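Local coordinates for TssK (Serratia sp. FS14, PDB 5Y0E), which probably serves as a trimeric baseplate component of the bacterial type VI secretion system, linking the baseplate to the membrane complex, at residues W43-L48 with N63-I68; T164-T169 with I187-N192; V346-A351 with A401-F406; Q396-A401 with E438-R443. All coordinates share one frame; numbering follows the deposited sequence.

Contact 1 of 4, residues W43-L48 with N63-I68; sequences WGFLTL and NAASGI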
loop_
_atom_site.group_PDB
_atom_site.type_symbol
_atom_site.label_atom_id
_atom_site.label_comp_id
_atom_site.label_asym_id
_atom_site.label_seq_id
_atom_site.Cartn_x
_atom_site.Cartn_y
_atom_site.Cartn_z
ATOM N N TRP A 43 15.523 10.488 6.015
ATOM C CA TRP A 43 16.288 10.402 7.244
ATOM C C TRP A 43 15.558 9.549 8.263
ATOM O O TRP A 43 14.341 9.417 8.215
ATOM C CB TRP A 43 16.526 11.789 7.819
ATOM C CG TRP A 43 15.269 12.463 8.196
ATOM C CD1 TRP A 43 14.708 12.519 9.432
ATOM C CD2 TRP A 43 14.386 13.163 7.325
ATOM N NE1 TRP A 43 13.542 13.220 9.387
ATOM C CE2 TRP A 43 13.324 13.635 8.107
ATOM C CE3 TRP A 43 14.397 13.444 5.959
ATOM C CZ2 TRP A 43 12.283 14.374 7.572
ATOM C CZ3 TRP A 43 13.373 14.166 5.428
ATOM C CH2 TRP A 43 12.322 14.628 6.230
ATOM N N GLY A 44 16.303 8.969 9.174
ATOM C CA GLY A 44 15.733 8.256 10.290
ATOM C C GLY A 44 16.577 7.059 10.613
ATOM O O GLY A 44 17.659 6.886 10.071
ATOM N N PHE A 45 16.067 6.208 11.485
ATOM C CA PHE A 45 16.744 4.985 11.885
ATOM C C PHE A 45 16.215 3.799 11.111
ATOM O O PHE A 45 15.011 3.665 10.904
ATOM C CB PHE A 45 16.572 4.698 13.380
ATOM C CG PHE A 45 17.315 5.630 14.240
ATOM C CD1 PHE A 45 18.648 5.425 14.502
ATOM C CD2 PHE A 45 16.700 6.734 14.766
ATOM C CE1 PHE A 45 19.347 6.296 15.267
ATOM C CE2 PHE A 45 17.398 7.613 15.538
ATOM C CZ PHE A 45 18.727 7.392 15.785
ATOM N N LEU A 46 17.133 2.943 10.695
ATOM C CA LEU A 46 16.817 1.580 10.325
ATOM C C LEU A 46 16.830 0.668 11.523
ATOM O O LEU A 46 16.035 -0.258 11.604
ATOM C CB LEU A 46 17.829 1.051 9.323
ATOM C CG LEU A 46 17.693 1.600 7.936
ATOM C CD1 LEU A 46 18.997 1.396 7.271
ATOM C CD2 LEU A 46 16.595 0.840 7.247
ATOM N N THR A 47 17.772 0.892 12.419
ATOM C CA THR A 47 17.952 0.082 13.601
ATOM C C THR A 47 18.345 0.999 14.742
ATOM O O THR A 47 18.964 2.043 14.535
ATOM C CB THR A 47 19.013 -1.004 13.396
ATOM O OG1 THR A 47 20.235 -0.417 12.943
ATOM C CG2 THR A 47 18.552 -1.998 12.391
ATOM N N LEU A 48 17.961 0.607 15.947
ATOM C CA LEU A 48 18.199 1.425 17.130
ATOM C C LEU A 48 18.152 0.492 18.320
ATOM O O LEU A 48 17.123 -0.132 18.564
ATOM C CB LEU A 48 17.152 2.525 17.260
ATOM C CG LEU A 48 17.354 3.558 18.340
ATOM C CD1 LEU A 48 18.791 3.938 18.388
ATOM C CD2 LEU A 48 16.560 4.758 18.020
ATOM N N ASN A 63 23.508 0.885 22.256
ATOM C CA ASN A 63 24.289 -0.291 21.882
ATOM C C ASN A 63 24.700 -0.238 20.411
ATOM O O ASN A 63 25.856 -0.485 20.068
ATOM C CB ASN A 63 23.484 -1.565 22.147
ATOM C CG ASN A 63 23.547 -2.020 23.583
ATOM O OD1 ASN A 63 24.549 -1.835 24.262
ATOM N ND2 ASN A 63 22.477 -2.644 24.048
ATOM N N ALA A 64 23.757 0.082 19.531
ATOM C CA ALA A 64 23.938 0.012 18.092
ATOM C C ALA A 64 22.862 0.861 17.439
ATOM O O ALA A 64 21.805 1.086 18.022
ATOM C CB ALA A 64 23.853 -1.428 17.594
ATOM N N ALA A 65 23.135 1.320 16.223
ATOM C CA ALA A 65 22.148 2.072 15.463
ATOM C C ALA A 65 22.616 2.206 14.024
ATOM O O ALA A 65 23.810 2.155 13.741
ATOM C CB ALA A 65 21.920 3.454 16.068
ATOM N N SER A 66 21.663 2.398 13.118
ATOM C CA SER A 66 21.995 2.689 11.732
ATOM C C SER A 66 20.874 3.503 11.114
ATOM O O SER A 66 19.721 3.416 11.534
ATOM C CB SER A 66 22.238 1.414 10.935
ATOM O OG SER A 66 21.125 0.559 11.009
ATOM N N GLY A 67 21.219 4.292 10.118
ATOM C CA GLY A 67 20.206 5.125 9.518
ATOM C C GLY A 67 20.843 6.238 8.713
ATOM O O GLY A 67 21.963 6.110 8.246
ATOM N N ILE A 68 20.103 7.328 8.584
ATOM C CA ILE A 68 20.511 8.482 7.806
ATOM C C ILE A 68 20.123 9.752 8.548
ATOM O O ILE A 68 18.988 9.891 9.008
ATOM C CB ILE A 68 19.873 8.451 6.409
ATOM C CG1 ILE A 68 20.598 7.436 5.545
ATOM C CG2 ILE A 68 19.972 9.790 5.754
ATOM C CD1 ILE A 68 19.725 6.758 4.589
#
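Phe-45 and Leu-48 both lean on the methyl of Ala-65, on one face of an antiparallel strand pair broken by a classic beta bulge. The ring meets that methyl through CE1, 3.9 Å from Ala-65 CB, and Leu-48 brings CD1 equally close. Leu-48 also lays its other methyl over the centre of the Phe-45 ring, CD2 being 3.7 Å above the plane. Ala-65, with only a methyl to offer, is thus touched by both larger side chains. Across from Phe-45, Gly-67 makes a CA-H...O contact, its CA 3.1 Å from Gly-44 O; this close approach and its backbone angles (phi 163°) together suit glycine. On the other face, Thr-47 and Ser-66 turn their hydroxyls to each other, each oxygen set between its backbone N and carbonyl carbon (chi1 54° and 56°); the modelled separation is too short to be trusted in detail. Leu-46, at the corner of the chain, packs on Ala-37 of the second subunit, and Trp-43 sends NE1 to Asp-292. The bulge centres on one acceptor: Ser-66 O takes Leu-46 N at 2.8 Å and, more weakly, Thr-47 N at 3.3 Å.

Contact 2 of 4, residues T164-T169 with I187-N192; sequences TALGVT and IPPMLN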
loop_
_atom_site.group_PDB
_atom_site.type_symbol
_atom_site.label_atom_id
_atom_site.label_comp_id
_atom_site.label_asym_id
_atom_site.label_seq_id
_atom_site.Cartn_x
_atom_site.Cartn_y
_atom_site.Cartn_z
ATOM N N THR A 164 22.348 18.626 12.682
ATOM C CA THR A 164 21.112 17.915 12.431
ATOM C C THR A 164 21.037 16.782 13.428
ATOM O O THR A 164 22.038 16.380 14.011
ATOM C CB THR A 164 20.999 17.363 11.007
ATOM O OG1 THR A 164 21.990 16.358 10.791
ATOM C CG2 THR A 164 21.131 18.453 9.985
ATOM N N ALA A 165 19.833 16.276 13.634
ATOM C CA ALA A 165 19.665 15.293 14.685
ATOM C C ALA A 165 18.450 14.435 14.413
ATOM O O ALA A 165 17.499 14.865 13.761
ATOM C CB ALA A 165 19.527 15.966 16.049
ATOM N N LEU A 166 18.482 13.230 14.955
ATOM C CA LEU A 166 17.349 12.330 14.951
ATOM C C LEU A 166 16.933 12.076 16.390
ATOM O O LEU A 166 17.780 11.857 17.252
ATOM C CB LEU A 166 17.692 11.000 14.269
ATOM C CG LEU A 166 18.256 10.966 12.854
ATOM C CD1 LEU A 166 18.693 9.574 12.513
ATOM C CD2 LEU A 166 17.241 11.436 11.876
ATOM N N GLY A 167 15.632 12.077 16.652
ATOM C CA GLY A 167 15.168 11.863 18.007
ATOM C C GLY A 167 15.296 10.412 18.419
ATOM O O GLY A 167 14.987 9.505 17.658
ATOM N N VAL A 168 15.734 10.190 19.654
ATOM C CA VAL A 168 15.981 8.851 20.164
ATOM C C VAL A 168 14.955 8.442 21.214
ATOM O O VAL A 168 14.479 7.305 21.205
ATOM C CB VAL A 168 17.415 8.742 20.731
ATOM C CG1 VAL A 168 17.639 7.389 21.381
ATOM C CG2 VAL A 168 18.442 9.015 19.650
ATOM N N THR A 169 14.617 9.341 22.136
ATOM C CA THR A 169 13.809 8.974 23.285
ATOM C C THR A 169 13.499 10.215 24.103
ATOM O O THR A 169 14.020 11.302 23.854
ATOM C CB THR A 169 14.515 7.934 24.144
ATOM O OG1 THR A 169 13.572 7.337 25.024
ATOM C CG2 THR A 169 15.618 8.563 24.934
ATOM N N ILE A 187 8.172 7.422 19.320
ATOM C CA ILE A 187 8.706 6.644 18.216
ATOM C C ILE A 187 9.728 7.500 17.488
ATOM O O ILE A 187 9.396 8.582 17.011
ATOM C CB ILE A 187 7.607 6.186 17.247
ATOM C CG1 ILE A 187 6.628 5.280 17.970
ATOM C CG2 ILE A 187 8.218 5.486 16.070
ATOM C CD1 ILE A 187 5.316 5.162 17.286
ATOM N N PRO A 188 10.963 7.056 17.362
ATOM C CA PRO A 188 11.957 7.810 16.603
ATOM C C PRO A 188 11.577 7.890 15.137
ATOM O O PRO A 188 10.789 7.074 14.644
ATOM C CB PRO A 188 13.238 6.992 16.794
ATOM C CG PRO A 188 12.968 6.106 17.936
ATOM C CD PRO A 188 11.511 5.835 17.956
ATOM N N PRO A 189 12.095 8.868 14.405
ATOM C CA PRO A 189 11.958 8.830 12.947
ATOM C C PRO A 189 12.587 7.554 12.421
ATOM O O PRO A 189 13.755 7.279 12.660
ATOM C CB PRO A 189 12.709 10.080 12.494
ATOM C CG PRO A 189 13.642 10.376 13.603
ATOM C CD PRO A 189 12.906 10.006 14.842
ATOM N N MET A 190 11.782 6.749 11.751
ATOM C CA MET A 190 12.135 5.383 11.416
ATOM C C MET A 190 12.135 5.204 9.914
ATOM O O MET A 190 11.243 5.694 9.228
ATOM C CB MET A 190 11.167 4.391 12.029
ATOM C CG MET A 190 11.266 4.259 13.526
ATOM S SD MET A 190 12.912 3.944 14.093
ATOM C CE MET A 190 13.084 2.263 13.590
ATOM N N LEU A 191 13.145 4.518 9.401
ATOM C CA LEU A 191 13.134 4.174 7.990
ATOM C C LEU A 191 12.547 2.808 7.728
ATOM O O LEU A 191 12.121 2.547 6.613
ATOM C CB LEU A 191 14.541 4.247 7.397
ATOM C CG LEU A 191 14.964 5.694 7.238
ATOM C CD1 LEU A 191 16.352 5.805 6.712
ATOM C CD2 LEU A 191 14.006 6.434 6.358
ATOM N N ASN A 192 12.482 1.943 8.722
ATOM C CA ASN A 192 11.825 0.664 8.571
ATOM C C ASN A 192 10.901 0.448 9.755
ATOM O O ASN A 192 11.347 0.453 10.899
ATOM C CB ASN A 192 12.853 -0.448 8.475
ATOM C CG ASN A 192 12.232 -1.786 8.215
ATOM O OD1 ASN A 192 11.091 -1.881 7.842
ATOM N ND2 ASN A 192 12.987 -2.826 8.430
#
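Two consecutive prolines, Pro-188 and Pro-189, press their rings against the backbone of Gly-167, and the two segments share no hydrogen bond at all. The carbonyl oxygen of Gly-167 is the focus: Pro-188 CB lies 3.2 Å from Gly-167 O, and Pro-189 reaches the same oxygen with its CD methylene at 3.5 Å. These are packing contacts of ring CH groups on a carbonyl, which suits residues whose own backbone nitrogen has no hydrogen to give. Pro-188 also extends CG to within 3.8 Å of Val-168 O. The rings meet the main chain of Gly-167 on its nitrogen side as well, where Pro-189 CG stands 4.0 Å from Gly-167 N.

The side-chain part is small. Leu-166 and Pro-189 cross obliquely, the branch CD2 of the leucine lying 4.1 Å from Pro-189 CG. Leu-166 holds CG beside its backbone N (chi1 -55°), and CD2, the branch that does not continue the extended chain, is the one that reaches the proline, while the same side chain also packs on Phe-45. Val-168 turns its side chain the other way, to Leu-100 of the neighbouring strand 96-103, and together with Thr-169 faces Val-98 in a classic beta bulge.

The backbone of Pro-189 also bonds to that of Phe-45 in strand 44-50. Both prolines have an extended backbone, and the contact is typical of an extended, proline-containing loop laid beside a strand of a beta sheet without pairing with it.

Contact 3 of 4, residues V346-A351 with A401-F406; sequences VLAVRA and AGYTYF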
loop_
_atom_site.group_PDB
_atom_site.type_symbol
_atom_site.label_atom_id
_atom_site.label_comp_id
_atom_site.label_asym_id
_atom_site.label_seq_id
_atom_site.Cartn_x
_atom_site.Cartn_y
_atom_site.Cartn_z
ATOM N N VAL A 346 -13.012 -15.580 29.114
ATOM C CA VAL A 346 -14.179 -16.343 28.689
ATOM C C VAL A 346 -13.921 -16.958 27.322
ATOM O O VAL A 346 -13.325 -16.332 26.441
ATOM C CB VAL A 346 -15.457 -15.479 28.634
ATOM C CG1 VAL A 346 -16.637 -16.333 28.326
ATOM C CG2 VAL A 346 -15.694 -14.776 29.927
ATOM N N LEU A 347 -14.482 -18.123 27.118
ATOM C CA LEU A 347 -14.400 -18.817 25.867
ATOM C C LEU A 347 -15.790 -18.932 25.272
ATOM O O LEU A 347 -16.633 -19.530 25.853
ATOM C CB LEU A 347 -13.902 -20.208 26.124
ATOM C CG LEU A 347 -12.455 -20.472 25.870
ATOM C CD1 LEU A 347 -12.272 -21.946 26.033
ATOM C CD2 LEU A 347 -12.122 -20.060 24.463
ATOM N N ALA A 348 -16.025 -18.353 24.116
ATOM C CA ALA A 348 -17.312 -18.441 23.479
ATOM C C ALA A 348 -17.152 -19.609 22.569
ATOM O O ALA A 348 -16.297 -19.601 21.750
ATOM C CB ALA A 348 -17.583 -17.187 22.693
ATOM N N VAL A 349 -18.004 -20.605 22.707
ATOM C CA VAL A 349 -17.874 -21.828 21.953
ATOM C C VAL A 349 -19.152 -22.313 21.300
ATOM O O VAL A 349 -20.200 -22.175 21.852
ATOM C CB VAL A 349 -17.371 -22.905 22.927
ATOM C CG1 VAL A 349 -17.115 -24.237 22.273
ATOM C CG2 VAL A 349 -16.133 -22.431 23.634
ATOM N N ARG A 350 -19.049 -22.842 20.094
ATOM C CA ARG A 350 -20.162 -23.439 19.379
ATOM C C ARG A 350 -19.589 -24.583 18.587
ATOM O O ARG A 350 -18.488 -24.502 18.126
ATOM C CB ARG A 350 -20.860 -22.459 18.455
ATOM C CG ARG A 350 -20.687 -22.790 16.995
ATOM C CD ARG A 350 -21.921 -22.536 16.176
ATOM N NE ARG A 350 -22.420 -23.739 15.537
ATOM C CZ ARG A 350 -21.679 -24.641 14.935
ATOM N NH1 ARG A 350 -22.230 -25.687 14.399
ATOM N NH2 ARG A 350 -20.392 -24.502 14.875
ATOM N N ALA A 351 -20.322 -25.665 18.456
ATOM C CA ALA A 351 -19.849 -26.802 17.709
ATOM C C ALA A 351 -21.009 -27.620 17.228
ATOM O O ALA A 351 -22.104 -27.435 17.665
ATOM C CB ALA A 351 -18.948 -27.655 18.564
ATOM N N ALA A 401 -26.156 -15.934 20.017
ATOM C CA ALA A 401 -27.161 -16.928 20.349
ATOM C C ALA A 401 -26.780 -18.257 19.748
ATOM O O ALA A 401 -26.492 -18.342 18.555
ATOM C CB ALA A 401 -28.525 -16.502 19.824
ATOM N N GLY A 402 -26.788 -19.294 20.570
ATOM C CA GLY A 402 -26.315 -20.590 20.169
ATOM C C GLY A 402 -24.908 -20.918 20.612
ATOM O O GLY A 402 -24.481 -22.057 20.439
ATOM N N TYR A 403 -24.172 -19.964 21.151
ATOM C CA TYR A 403 -22.876 -20.252 21.730
ATOM C C TYR A 403 -23.009 -20.489 23.225
ATOM O O TYR A 403 -23.933 -20.011 23.880
ATOM C CB TYR A 403 -21.889 -19.111 21.495
ATOM C CG TYR A 403 -21.302 -19.015 20.120
ATOM C CD1 TYR A 403 -22.108 -18.949 18.996
ATOM C CD2 TYR A 403 -19.937 -18.951 19.945
ATOM C CE1 TYR A 403 -21.566 -18.828 17.742
ATOM C CE2 TYR A 403 -19.388 -18.834 18.708
ATOM C CZ TYR A 403 -20.200 -18.773 17.601
ATOM O OH TYR A 403 -19.626 -18.656 16.358
ATOM N N THR A 404 -22.055 -21.223 23.756
ATOM C CA THR A 404 -21.923 -21.437 25.175
ATOM C C THR A 404 -20.692 -20.694 25.638
ATOM O O THR A 404 -19.693 -20.630 24.925
ATOM C CB THR A 404 -21.808 -22.914 25.498
ATOM O OG1 THR A 404 -22.976 -23.565 25.026
ATOM C CG2 THR A 404 -21.719 -23.141 26.971
ATOM N N TYR A 405 -20.783 -20.123 26.825
ATOM C CA TYR A 405 -19.763 -19.245 27.355
ATOM C C TYR A 405 -19.215 -19.871 28.615
ATOM O O TYR A 405 -19.963 -20.130 29.559
ATOM C CB TYR A 405 -20.333 -17.863 27.624
ATOM C CG TYR A 405 -20.679 -17.190 26.348
ATOM C CD1 TYR A 405 -21.838 -17.520 25.658
ATOM C CD2 TYR A 405 -19.834 -16.250 25.803
ATOM C CE1 TYR A 405 -22.137 -16.928 24.481
ATOM C CE2 TYR A 405 -20.126 -15.650 24.625
ATOM C CZ TYR A 405 -21.269 -15.990 23.963
ATOM O OH TYR A 405 -21.533 -15.359 22.784
ATOM N N PHE A 406 -17.925 -20.133 28.613
ATOM C CA PHE A 406 -17.244 -20.732 29.741
ATOM C C PHE A 406 -16.316 -19.697 30.333
ATOM O O PHE A 406 -15.460 -19.159 29.633
ATOM C CB PHE A 406 -16.462 -21.962 29.304
ATOM C CG PHE A 406 -17.313 -23.028 28.731
ATOM C CD1 PHE A 406 -17.914 -23.956 29.549
ATOM C CD2 PHE A 406 -17.523 -23.104 27.375
ATOM C CE1 PHE A 406 -18.698 -24.940 29.033
ATOM C CE2 PHE A 406 -18.316 -24.098 26.850
ATOM C CZ PHE A 406 -18.899 -25.018 27.683
#
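Ala-348 and Tyr-405 make the tightest side-chain meeting here, the alanine methyl CB lying 3.5 Å from Tyr-405 CE2, between two antiparallel strands of the C-terminal sheet. A small residue suits this place because Tyr-405 CE2 and CD2 lie directly against its methyl. On the same side Val-346 puts CG1, held anti to its backbone N (chi1 -174°), at the edge of that ring. On the opposite face Leu-347, Val-349 and Phe-406 are also buried: Val-349 and Phe-406 meet at about a right angle, Val-349 CG2 lying 4.0 Å from Phe-406 CD2 at the edge of the ring, and Phe-362 of helix 355-365 packs on both. Beneath these groups Val-349 and Thr-404 exchange two backbone hydrogen bonds of 2.8 Å, N of each to O of the other, and Leu-347 and Phe-406 form a second such pair.

Toward the partly exposed end the packing changes character. Arg-350 CB sits 3.6 Å from the centroid of the Tyr-403 ring, only 4° off its normal, a CH-pi contact over the face. Beyond it the arginine bends and carries its guanidinium away to a salt bridge with Asp-352, while Tyr-403 OH bonds to Asp-436. The chemistry implies that CH-pi packing joins the segments at this end, the polar ends being satisfied by carboxylates outside the pair, whereas the interior relies on backbone bonds and hydrocarbon.

Contact 4 of 4, residues Q396-A401 with E438-R443; sequences QIPYHA and EFWAIR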
loop_
_atom_site.group_PDB
_atom_site.type_symbol
_atom_site.label_atom_id
_atom_site.label_comp_id
_atom_site.label_asym_id
_atom_site.label_seq_id
_atom_site.Cartn_x
_atom_site.Cartn_y
_atom_site.Cartn_z
ATOM N N GLN A 396 -20.209 -7.470 28.565
ATOM C CA GLN A 396 -19.104 -6.707 28.003
ATOM C C GLN A 396 -18.671 -7.184 26.633
ATOM O O GLN A 396 -17.952 -6.452 25.951
ATOM C CB GLN A 396 -17.875 -6.755 28.911
ATOM C CG GLN A 396 -18.059 -6.121 30.254
ATOM C CD GLN A 396 -18.724 -7.044 31.224
ATOM O OE1 GLN A 396 -19.025 -8.190 30.893
ATOM N NE2 GLN A 396 -18.946 -6.568 32.432
ATOM N N ILE A 397 -19.048 -8.385 26.226
ATOM C CA ILE A 397 -18.651 -8.894 24.918
ATOM C C ILE A 397 -19.920 -9.220 24.158
ATOM O O ILE A 397 -20.994 -9.316 24.757
ATOM C CB ILE A 397 -17.725 -10.124 25.034
ATOM C CG1 ILE A 397 -18.465 -11.278 25.685
ATOM C CG2 ILE A 397 -16.506 -9.772 25.799
ATOM C CD1 ILE A 397 -17.753 -12.577 25.554
ATOM N N PRO A 398 -19.845 -9.359 22.839
ATOM C CA PRO A 398 -21.044 -9.703 22.082
ATOM C C PRO A 398 -21.496 -11.101 22.430
ATOM O O PRO A 398 -20.685 -11.985 22.674
ATOM C CB PRO A 398 -20.575 -9.621 20.626
ATOM C CG PRO A 398 -19.346 -8.872 20.641
ATOM C CD PRO A 398 -18.703 -9.135 21.941
ATOM N N TYR A 399 -22.794 -11.307 22.440
ATOM C CA TYR A 399 -23.358 -12.610 22.723
ATOM C C TYR A 399 -23.941 -13.183 21.449
ATOM O O TYR A 399 -24.904 -12.632 20.920
ATOM C CB TYR A 399 -24.439 -12.522 23.784
ATOM C CG TYR A 399 -25.332 -13.729 23.812
ATOM C CD1 TYR A 399 -24.885 -14.923 24.290
ATOM C CD2 TYR A 399 -26.618 -13.665 23.342
ATOM C CE1 TYR A 399 -25.673 -15.999 24.317
ATOM C CE2 TYR A 399 -27.426 -14.752 23.365
ATOM C CZ TYR A 399 -26.942 -15.917 23.851
ATOM O OH TYR A 399 -27.744 -17.013 23.881
ATOM N N HIS A 400 -23.377 -14.291 20.979
ATOM C CA HIS A 400 -23.929 -15.028 19.852
ATOM C C HIS A 400 -24.886 -16.092 20.358
ATOM O O HIS A 400 -24.475 -17.034 21.034
ATOM C CB HIS A 400 -22.834 -15.682 19.023
ATOM C CG HIS A 400 -21.712 -14.766 18.680
ATOM N ND1 HIS A 400 -21.885 -13.410 18.523
ATOM C CD2 HIS A 400 -20.399 -15.007 18.480
ATOM C CE1 HIS A 400 -20.724 -12.854 18.233
ATOM N NE2 HIS A 400 -19.805 -13.801 18.205
ATOM N N ALA A 401 -26.156 -15.934 20.017
ATOM C CA ALA A 401 -27.161 -16.928 20.349
ATOM C C ALA A 401 -26.780 -18.257 19.748
ATOM O O ALA A 401 -26.492 -18.342 18.555
ATOM C CB ALA A 401 -28.525 -16.502 19.824
ATOM N N GLU A 438 -14.213 -18.148 20.392
ATOM C CA GLU A 438 -13.746 -16.801 20.623
ATOM C C GLU A 438 -13.185 -16.765 22.030
ATOM O O GLU A 438 -13.700 -17.427 22.930
ATOM C CB GLU A 438 -14.863 -15.772 20.460
ATOM C CG GLU A 438 -15.476 -15.762 19.098
ATOM C CD GLU A 438 -16.494 -14.663 18.905
ATOM O OE1 GLU A 438 -16.787 -13.944 19.865
ATOM O OE2 GLU A 438 -17.014 -14.517 17.789
ATOM N N PHE A 439 -12.112 -16.016 22.206
ATOM C CA PHE A 439 -11.438 -15.907 23.484
ATOM C C PHE A 439 -11.420 -14.444 23.863
ATOM O O PHE A 439 -10.870 -13.615 23.137
ATOM C CB PHE A 439 -10.026 -16.471 23.401
ATOM C CG PHE A 439 -9.403 -16.693 24.718
ATOM C CD1 PHE A 439 -9.760 -17.768 25.478
ATOM C CD2 PHE A 439 -8.458 -15.826 25.204
ATOM C CE1 PHE A 439 -9.190 -17.977 26.699
ATOM C CE2 PHE A 439 -7.880 -16.034 26.434
ATOM C CZ PHE A 439 -8.246 -17.112 27.177
ATOM N N TRP A 440 -12.038 -14.126 24.979
ATOM C CA TRP A 440 -12.164 -12.750 25.406
ATOM C C TRP A 440 -11.573 -12.550 26.788
ATOM O O TRP A 440 -11.605 -13.444 27.633
ATOM C CB TRP A 440 -13.617 -12.331 25.425
ATOM C CG TRP A 440 -14.220 -12.143 24.092
ATOM C CD1 TRP A 440 -14.830 -13.082 23.333
ATOM C CD2 TRP A 440 -14.305 -10.923 23.366
ATOM N NE1 TRP A 440 -15.283 -12.526 22.173
ATOM C CE2 TRP A 440 -14.979 -11.196 22.175
ATOM C CE3 TRP A 440 -13.874 -9.622 23.612
ATOM C CZ2 TRP A 440 -15.232 -10.232 21.236
ATOM C CZ3 TRP A 440 -14.128 -8.663 22.677
ATOM C CH2 TRP A 440 -14.796 -8.971 21.502
ATOM N N ALA A 441 -11.055 -11.352 27.011
ATOM C CA ALA A 441 -10.608 -10.905 28.316
ATOM C C ALA A 441 -11.466 -9.724 28.722
ATOM O O ALA A 441 -11.686 -8.821 27.912
ATOM C CB ALA A 441 -9.138 -10.519 28.286
ATOM N N ILE A 442 -11.961 -9.735 29.961
ATOM C CA ILE A 442 -12.951 -8.766 30.420
ATOM C C ILE A 442 -12.435 -8.066 31.663
ATOM O O ILE A 442 -12.193 -8.708 32.687
ATOM C CB ILE A 442 -14.300 -9.428 30.706
ATOM C CG1 ILE A 442 -14.738 -10.223 29.487
ATOM C CG2 ILE A 442 -15.327 -8.390 31.032
ATOM C CD1 ILE A 442 -16.129 -10.760 29.564
ATOM N N ARG A 443 -12.300 -6.751 31.582
ATOM C CA ARG A 443 -11.738 -5.987 32.679
ATOM C C ARG A 443 -12.635 -6.064 33.908
ATOM O O ARG A 443 -13.863 -6.085 33.806
ATOM C CB ARG A 443 -11.554 -4.540 32.245
ATOM C CG ARG A 443 -10.560 -3.780 33.078
ATOM C CD ARG A 443 -10.502 -2.302 32.708
ATOM N NE ARG A 443 -10.091 -2.070 31.325
ATOM C CZ ARG A 443 -8.835 -2.122 30.896
ATOM N NH1 ARG A 443 -7.862 -2.409 31.742
ATOM N NH2 ARG A 443 -8.550 -1.892 29.623
#
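His-400 hydrogen-bonds to Glu-438, His-400 NE2 giving to Glu-438 OE2 at 2.9 Å. The acceptor lies in the plane of the imidazole, at its edge, but the donor comes in from above the carboxylate, 35° out of its plane, and the two planes stand nearly perpendicular. The other carboxylate oxygen is engaged as well: Trp-440 NE1 donates to Glu-438 OE1 over 3.1 Å in an almost straight bond of 177°. One N-H on each oxygen restrains the carboxylate's rotation, and two such donors would probably favour its charged form. Gln-216 of helix 197-222 touches both His-400 and Glu-438, and the histidine ring stacks edge-to-face with Tyr-403.

The histidine bond fastens an irregular loop, running between strands 387-389 and 404-408, across strand 436-443 in the antiparallel sheet of the C-terminal region, while Trp-440 NE1 positions the glutamate. Trp-440, Glu-438 and Ile-442 project from one side of that strand and meet the loop.

The apolar contacts lie beside the polar ones. Ile-397 covers one face of the Trp-440 indole with both branches: CG2 comes to 3.4 Å from Trp-440 CE3, and CD1 stands over the five-membered ring, a CH-pi contact of 4.0 Å to its centroid. Placing CG1 between the backbone N and carbonyl carbon (chi1 64°) lets the two branches spread over the indole. Pro-398 adds its CD methylene near the six-membered ring, 3.7 Å from Trp-440 CZ2. Farther along, Gln-396 crosses Ile-442 at about a right angle, its aliphatic CG resting 3.6 Å from Ile-442 CG2.

How the contacts relate
The four contacts form two clusters. Contacts 1 and 2, with centres 8 Å apart, meet through Phe-45, whose backbone probably bonds to both Pro-189 and Leu-191; loop 187-192 thus bonds to strand 44-50 and packs on strand 163-174, and these strands also touch directly. Contact 3 pairs two strands of the C-terminal sheet, and contact 4 lays a loop on its strand 436-443; Tyr-405 OH probably bonds to His-400 N. About 47 Å separates the centres of contacts 1 and 3. Contacts 2 and 3 are mostly buried, contacts 1 and 4 only partly. Strand pairing in contacts 1 and 3 supplies backbone bonds; contact 2 rests on proline rings against main chain, contact 4 on indole packing plus a histidine-carboxylate bond.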